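Local coordinates for protein insecticidal Delta-Endotoxin Cry8Ea1 (PDB 3EB7) that is toxic to the larvae of Holotrichia parallela and, as a three-domain delta-endotoxin, probably kills by forming pores in gut-cell membranes, at residues S12-I17 with L216-L221; A6-I11 with E398-T403. All blocks are in the same frame, centred on the assembly; numbering follows the deposited sequence.

Contact 1: residues S12-I17 with L216-L221; sequences SLVGTI and LDIMTL
In the helix that brings Ile-218 and Leu-221 against Val-14 and Ile-17, Leu-216 O is gripped twice by Thr-220. The backbone N supplies the ordinary helical bond, and OG1 adds a second of 2.8 Å, approaching from 41° above the carbonyl plane. The second bond ties the Thr-220 hydroxyl back onto its own helix, so a buried polar group is satisfied without help from the facing helix. The facing surfaces belong to the helical bundle of the N-terminal domain, the part of three-domain Cry toxins thought to enter the membrane. Here segments of the first helix and of helix 198-220 run nearly parallel, their axes 9.8 Å apart and inclined by 19°.

No hydrogen bond spans this gap; it is filled by branched apolar side chains. Val-14 holds the central place, meeting Asp-217, Ile-218 and Leu-221. The CB of Ile-218 sets off along the flank of the neighbouring helix, but CG1 lies opposite the backbone N (chi1 -164°), and the turn that follows brings CD1 inward to both Val-14 and Ile-17. There it meets Val-14 CG1 at 3.8 Å and Ile-17 CD1 at 3.7 Å, the Ile-17 side chain crossing it at about a right angle. Val-14 CG1 also rests beside the Ile-218 CB and the backbone of Asp-217, whose carboxylate turns elsewhere to a salt bridge with Arg-240.

Asn-141 of helix 133-153, which corresponds to the central helix of this family's bundle, touches both isoleucines, as does Tyr-225, and Gln-138 touches Ile-218. One turn on from Asp-217, Leu-221 continues the packing with one branch: its CD1 lies 4.1 Å from Ile-17 CG2 and 4.3 Å from Val-14 O.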
loop_
_atom_site.group_PDB
_atom_site.type_symbol
_atom_site.label_atom_id
_atom_site.label_comp_id
_atom_site.label_asym_id
_atom_site.label_seq_id
_atom_site.Cartn_x
_atom_site.Cartn_y
_atom_site.Cartn_z
ATOM N N SER A 12 3.360 -9.987 4.344
ATOM C CA SER A 12 3.700 -11.241 3.717
ATOM C C SER A 12 2.558 -11.741 2.809
ATOM O O SER A 12 2.785 -12.244 1.689
ATOM C CB SER A 12 3.977 -12.249 4.835
ATOM O OG SER A 12 4.013 -13.567 4.333
ATOM N N LEU A 13 1.327 -11.622 3.316
ATOM C CA LEU A 13 0.144 -12.041 2.601
ATOM C C LEU A 13 -0.050 -11.216 1.359
ATOM O O LEU A 13 -0.258 -11.799 0.301
ATOM C CB LEU A 13 -1.096 -11.988 3.498
ATOM C CG LEU A 13 -1.680 -13.285 4.065
ATOM C CD1 LEU A 13 -0.748 -14.509 4.033
ATOM C CD2 LEU A 13 -2.122 -13.016 5.457
ATOM N N VAL A 14 0.065 -9.883 1.438
ATOM C CA VAL A 14 -0.071 -9.093 0.200
ATOM C C VAL A 14 1.037 -9.362 -0.810
ATOM O O VAL A 14 0.791 -9.368 -2.007
ATOM C CB VAL A 14 -0.345 -7.559 0.367
ATOM C CG1 VAL A 14 -1.351 -7.287 1.434
ATOM C CG2 VAL A 14 0.891 -6.814 0.595
ATOM N N GLY A 15 2.244 -9.621 -0.327
ATOM C CA GLY A 15 3.320 -10.019 -1.206
ATOM C C GLY A 15 3.084 -11.328 -1.927
ATOM O O GLY A 15 3.415 -11.475 -3.101
ATOM N N THR A 16 2.511 -12.293 -1.237
ATOM C CA THR A 16 2.249 -13.586 -1.854
ATOM C C THR A 16 1.170 -13.486 -2.933
ATOM O O THR A 16 1.330 -14.001 -4.032
ATOM C CB THR A 16 1.761 -14.603 -0.819
ATOM O OG1 THR A 16 2.790 -14.806 0.136
ATOM C CG2 THR A 16 1.475 -15.934 -1.496
ATOM N N ILE A 17 0.050 -12.864 -2.584
ATOM C CA ILE A 17 -1.052 -12.657 -3.523
ATOM C C ILE A 17 -0.637 -11.797 -4.748
ATOM O O ILE A 17 -1.018 -12.100 -5.880
ATOM C CB ILE A 17 -2.288 -12.086 -2.805
ATOM C CG1 ILE A 17 -2.870 -13.161 -1.875
ATOM C CG2 ILE A 17 -3.315 -11.605 -3.797
ATOM C CD1 ILE A 17 -3.533 -12.574 -0.621
ATOM N N LEU A 216 -6.057 -1.647 4.112
ATOM C CA LEU A 216 -6.106 -1.005 2.804
ATOM C C LEU A 216 -5.366 -1.725 1.691
ATOM O O LEU A 216 -5.917 -1.877 0.603
ATOM C CB LEU A 216 -5.658 0.466 2.885
ATOM C CG LEU A 216 -6.494 1.372 3.797
ATOM C CD1 LEU A 216 -5.990 2.740 3.566
ATOM C CD2 LEU A 216 -8.069 1.267 3.546
ATOM N N ASP A 217 -4.129 -2.149 1.946
ATOM C CA ASP A 217 -3.293 -2.796 0.898
ATOM C C ASP A 217 -3.915 -4.087 0.371
ATOM O O ASP A 217 -3.910 -4.319 -0.841
ATOM C CB ASP A 217 -1.835 -3.054 1.375
ATOM C CG ASP A 217 -0.979 -1.740 1.458
ATOM O OD1 ASP A 217 -1.502 -0.656 1.000
ATOM O OD2 ASP A 217 0.194 -1.788 1.975
ATOM N N ILE A 218 -4.463 -4.938 1.245
ATOM C CA ILE A 218 -5.084 -6.171 0.716
ATOM C C ILE A 218 -6.434 -5.888 0.005
ATOM O O ILE A 218 -6.765 -6.494 -0.997
ATOM C CB ILE A 218 -5.227 -7.334 1.775
ATOM C CG1 ILE A 218 -5.488 -8.664 1.062
ATOM C CG2 ILE A 218 -6.338 -7.047 2.790
ATOM C CD1 ILE A 218 -4.419 -9.038 0.049
ATOM N N MET A 219 -7.191 -4.951 0.544
ATOM C CA MET A 219 -8.460 -4.549 -0.030
ATOM C C MET A 219 -8.252 -4.006 -1.454
ATOM O O MET A 219 -9.044 -4.280 -2.345
ATOM C CB MET A 219 -9.132 -3.542 0.927
ATOM C CG MET A 219 -10.432 -2.926 0.426
ATOM S SD MET A 219 -10.132 -1.367 -0.459
ATOM C CE MET A 219 -8.999 -0.505 0.593
ATOM N N THR A 220 -7.166 -3.260 -1.670
ATOM C CA THR A 220 -6.826 -2.695 -2.987
ATOM C C THR A 220 -6.781 -3.794 -4.065
ATOM O O THR A 220 -7.092 -3.540 -5.237
ATOM C CB THR A 220 -5.459 -1.904 -2.946
ATOM O OG1 THR A 220 -5.521 -0.904 -1.943
ATOM C CG2 THR A 220 -5.162 -1.207 -4.264
ATOM N N LEU A 221 -6.422 -5.016 -3.668
ATOM C CA LEU A 221 -6.246 -6.101 -4.634
ATOM C C LEU A 221 -7.563 -6.836 -4.964
ATOM O O LEU A 221 -7.623 -7.609 -5.939
ATOM C CB LEU A 221 -5.165 -7.077 -4.145
ATOM C CG LEU A 221 -3.800 -6.470 -3.754
ATOM C CD1 LEU A 221 -2.911 -7.529 -3.170
ATOM C CD2 LEU A 221 -3.115 -5.887 -4.991
#

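Contact 2: residues A6-I11 with E398-T403; sequences AVKTAI and ELPPET
Pro-400 presents the CB, CG and CD side of its ring to one face of the helix, where Val-7 and Ile-11 meet CD and Lys-8 lies against CG. This is a junction between domains: the helix opens the N-terminal bundle, while 398-403 is an irregular loop of the lectin-like beta domain that follows it in three-domain Cry toxins.

Ile-11 runs obliquely against the ring. With CG1 placed beside the backbone N and the chain extended beyond it (chi2 170°), CD1 is carried to 3.5 Å from Pro-400 CD, tighter than usual van der Waals contact. The other branch, CG2, faces further along the loop and lies 3.9 Å from Glu-402 CG, meeting that side chain at about a right angle; one isoleucine thus touches two loop residues with two different methyls. Val-7 crosses the proline at a similarly steep angle, and its CG1 sits 3.9 Å from Pro-400 CD and 3.4 Å from Glu-398 O. Lys-8 contributes the root of its side chain: Pro-400 CG lies 3.7 Å from Lys-8 CA, while the bent aliphatic chain leads the amine away from the loop.

No direct hydrogen bond joins the two segments; a water donates to Lys-8 O at 2.8 Å and to Pro-401 O at 2.7 Å, bridging the backbones.

Pro-400 O is held by Ser-413, and Glu-398 is tied to Arg-209 and to the backbone N of Asp-245. Val-7 also packs on Leu-213 and Ser-214 of helix 198-220 and on Gln-54 of helix 47-59, whereas Leu-399 and Glu-402 lean on strand 427-434.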
loop_
_atom_site.group_PDB
_atom_site.type_symbol
_atom_site.label_atom_id
_atom_site.label_comp_id
_atom_site.label_asym_id
_atom_site.label_seq_id
_atom_site.Cartn_x
_atom_site.Cartn_y
_atom_site.Cartn_z
ATOM N N ALA A 6 1.463 -8.916 13.463
ATOM C CA ALA A 6 0.294 -8.700 12.574
ATOM C C ALA A 6 0.689 -8.045 11.256
ATOM O O ALA A 6 0.228 -8.437 10.200
ATOM C CB ALA A 6 -0.764 -7.900 13.272
ATOM N N VAL A 7 1.578 -7.073 11.342
ATOM C CA VAL A 7 2.036 -6.304 10.198
ATOM C C VAL A 7 2.947 -7.179 9.351
ATOM O O VAL A 7 2.929 -7.133 8.132
ATOM C CB VAL A 7 2.731 -5.013 10.684
ATOM C CG1 VAL A 7 3.566 -4.373 9.584
ATOM C CG2 VAL A 7 1.655 -4.039 11.147
ATOM N N LYS A 8 3.719 -8.017 10.035
ATOM C CA LYS A 8 4.552 -8.989 9.378
ATOM C C LYS A 8 3.663 -9.923 8.560
ATOM O O LYS A 8 3.923 -10.169 7.405
ATOM C CB LYS A 8 5.380 -9.725 10.443
ATOM C CG LYS A 8 6.611 -10.403 9.937
ATOM C CD LYS A 8 7.222 -11.250 11.042
ATOM C CE LYS A 8 7.929 -12.499 10.482
ATOM N NZ LYS A 8 7.056 -13.710 10.508
ATOM N N THR A 9 2.587 -10.410 9.162
ATOM C CA THR A 9 1.654 -11.320 8.504
ATOM C C THR A 9 0.977 -10.694 7.293
ATOM O O THR A 9 0.935 -11.288 6.213
ATOM C CB THR A 9 0.571 -11.774 9.498
ATOM O OG1 THR A 9 1.219 -12.419 10.603
ATOM C CG2 THR A 9 -0.416 -12.751 8.834
ATOM N N ALA A 10 0.437 -9.500 7.493
ATOM C CA ALA A 10 -0.288 -8.771 6.477
ATOM C C ALA A 10 0.615 -8.410 5.300
ATOM O O ALA A 10 0.187 -8.503 4.145
ATOM C CB ALA A 10 -0.900 -7.516 7.089
ATOM N N ILE A 11 1.857 -8.001 5.574
ATOM C CA ILE A 11 2.781 -7.649 4.470
ATOM C C ILE A 11 3.139 -8.870 3.647
ATOM O O ILE A 11 3.210 -8.813 2.414
ATOM C CB ILE A 11 4.048 -6.940 4.976
ATOM C CG1 ILE A 11 3.743 -5.454 5.211
ATOM C CG2 ILE A 11 5.177 -7.080 3.991
ATOM C CD1 ILE A 11 4.845 -4.709 5.922
ATOM N N GLU A 398 8.571 -1.926 11.628
ATOM C CA GLU A 398 7.345 -1.291 11.113
ATOM C C GLU A 398 7.069 -1.710 9.665
ATOM O O GLU A 398 5.927 -1.994 9.300
ATOM C CB GLU A 398 7.460 0.227 11.270
ATOM C CG GLU A 398 7.914 0.610 12.677
ATOM C CD GLU A 398 7.923 2.107 12.955
ATOM O OE1 GLU A 398 8.347 2.522 14.069
ATOM O OE2 GLU A 398 7.484 2.891 12.090
ATOM N N LEU A 399 8.140 -1.832 8.881
ATOM C CA LEU A 399 8.115 -2.266 7.475
ATOM C C LEU A 399 8.949 -3.554 7.174
ATOM O O LEU A 399 9.996 -3.504 6.447
ATOM C CB LEU A 399 8.606 -1.088 6.620
ATOM C CG LEU A 399 7.719 0.153 6.681
ATOM C CD1 LEU A 399 8.311 1.263 5.875
ATOM C CD2 LEU A 399 6.287 -0.149 6.202
ATOM N N PRO A 400 8.485 -4.721 7.697
ATOM C CA PRO A 400 9.277 -5.957 7.575
ATOM C C PRO A 400 9.383 -6.461 6.160
ATOM O O PRO A 400 8.602 -6.059 5.302
ATOM C CB PRO A 400 8.503 -6.984 8.447
ATOM C CG PRO A 400 7.093 -6.507 8.420
ATOM C CD PRO A 400 7.228 -4.960 8.446
ATOM N N PRO A 401 10.356 -7.347 5.899
ATOM C CA PRO A 401 10.384 -8.052 4.610
ATOM C C PRO A 401 9.148 -8.961 4.434
ATOM O O PRO A 401 8.436 -9.242 5.412
ATOM C CB PRO A 401 11.688 -8.874 4.684
ATOM C CG PRO A 401 12.489 -8.238 5.706
ATOM C CD PRO A 401 11.513 -7.703 6.733
ATOM N N GLU A 402 8.914 -9.392 3.199
ATOM C CA GLU A 402 7.744 -10.170 2.843
ATOM C C GLU A 402 7.891 -11.633 3.269
ATOM O O GLU A 402 6.922 -12.404 3.233
ATOM C CB GLU A 402 7.492 -10.086 1.318
ATOM C CG GLU A 402 6.887 -8.746 0.908
ATOM C CD GLU A 402 6.666 -8.587 -0.599
ATOM O OE1 GLU A 402 6.784 -9.604 -1.339
ATOM O OE2 GLU A 402 6.367 -7.430 -1.033
ATOM N N THR A 403 9.112 -11.994 3.654
ATOM C CA THR A 403 9.458 -13.338 4.110
ATOM C C THR A 403 10.765 -13.277 4.915
ATOM O O THR A 403 11.546 -12.313 4.790
ATOM C CB THR A 403 9.638 -14.305 2.907
ATOM O OG1 THR A 403 9.810 -15.638 3.383
ATOM C CG2 THR A 403 10.870 -13.948 2.074
HETATM O O HOH W 1 6.483 -10.813 6.453
#

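Consecutive parts of one helix, 2-20, serve both contacts: residues 6-11 meet the loop 398-403, and 12-17 meet 216-221 on helix 198-220. The order along the chain is therefore 6-11, 12-17, 216-221, 398-403, so the longer closure encloses the shorter one. Their centres lie about 11 Å apart, and they touch through Glu-402, whose O takes a weak hydrogen bond from Ser-12 OG and whose OE1 lies 3.5 Å from Gly-15 CA. Contact 1 stays within the helical bundle, whereas contact 2 joins that bundle to the following beta domain. The first helix is thus packed against its own domain and the next one alike.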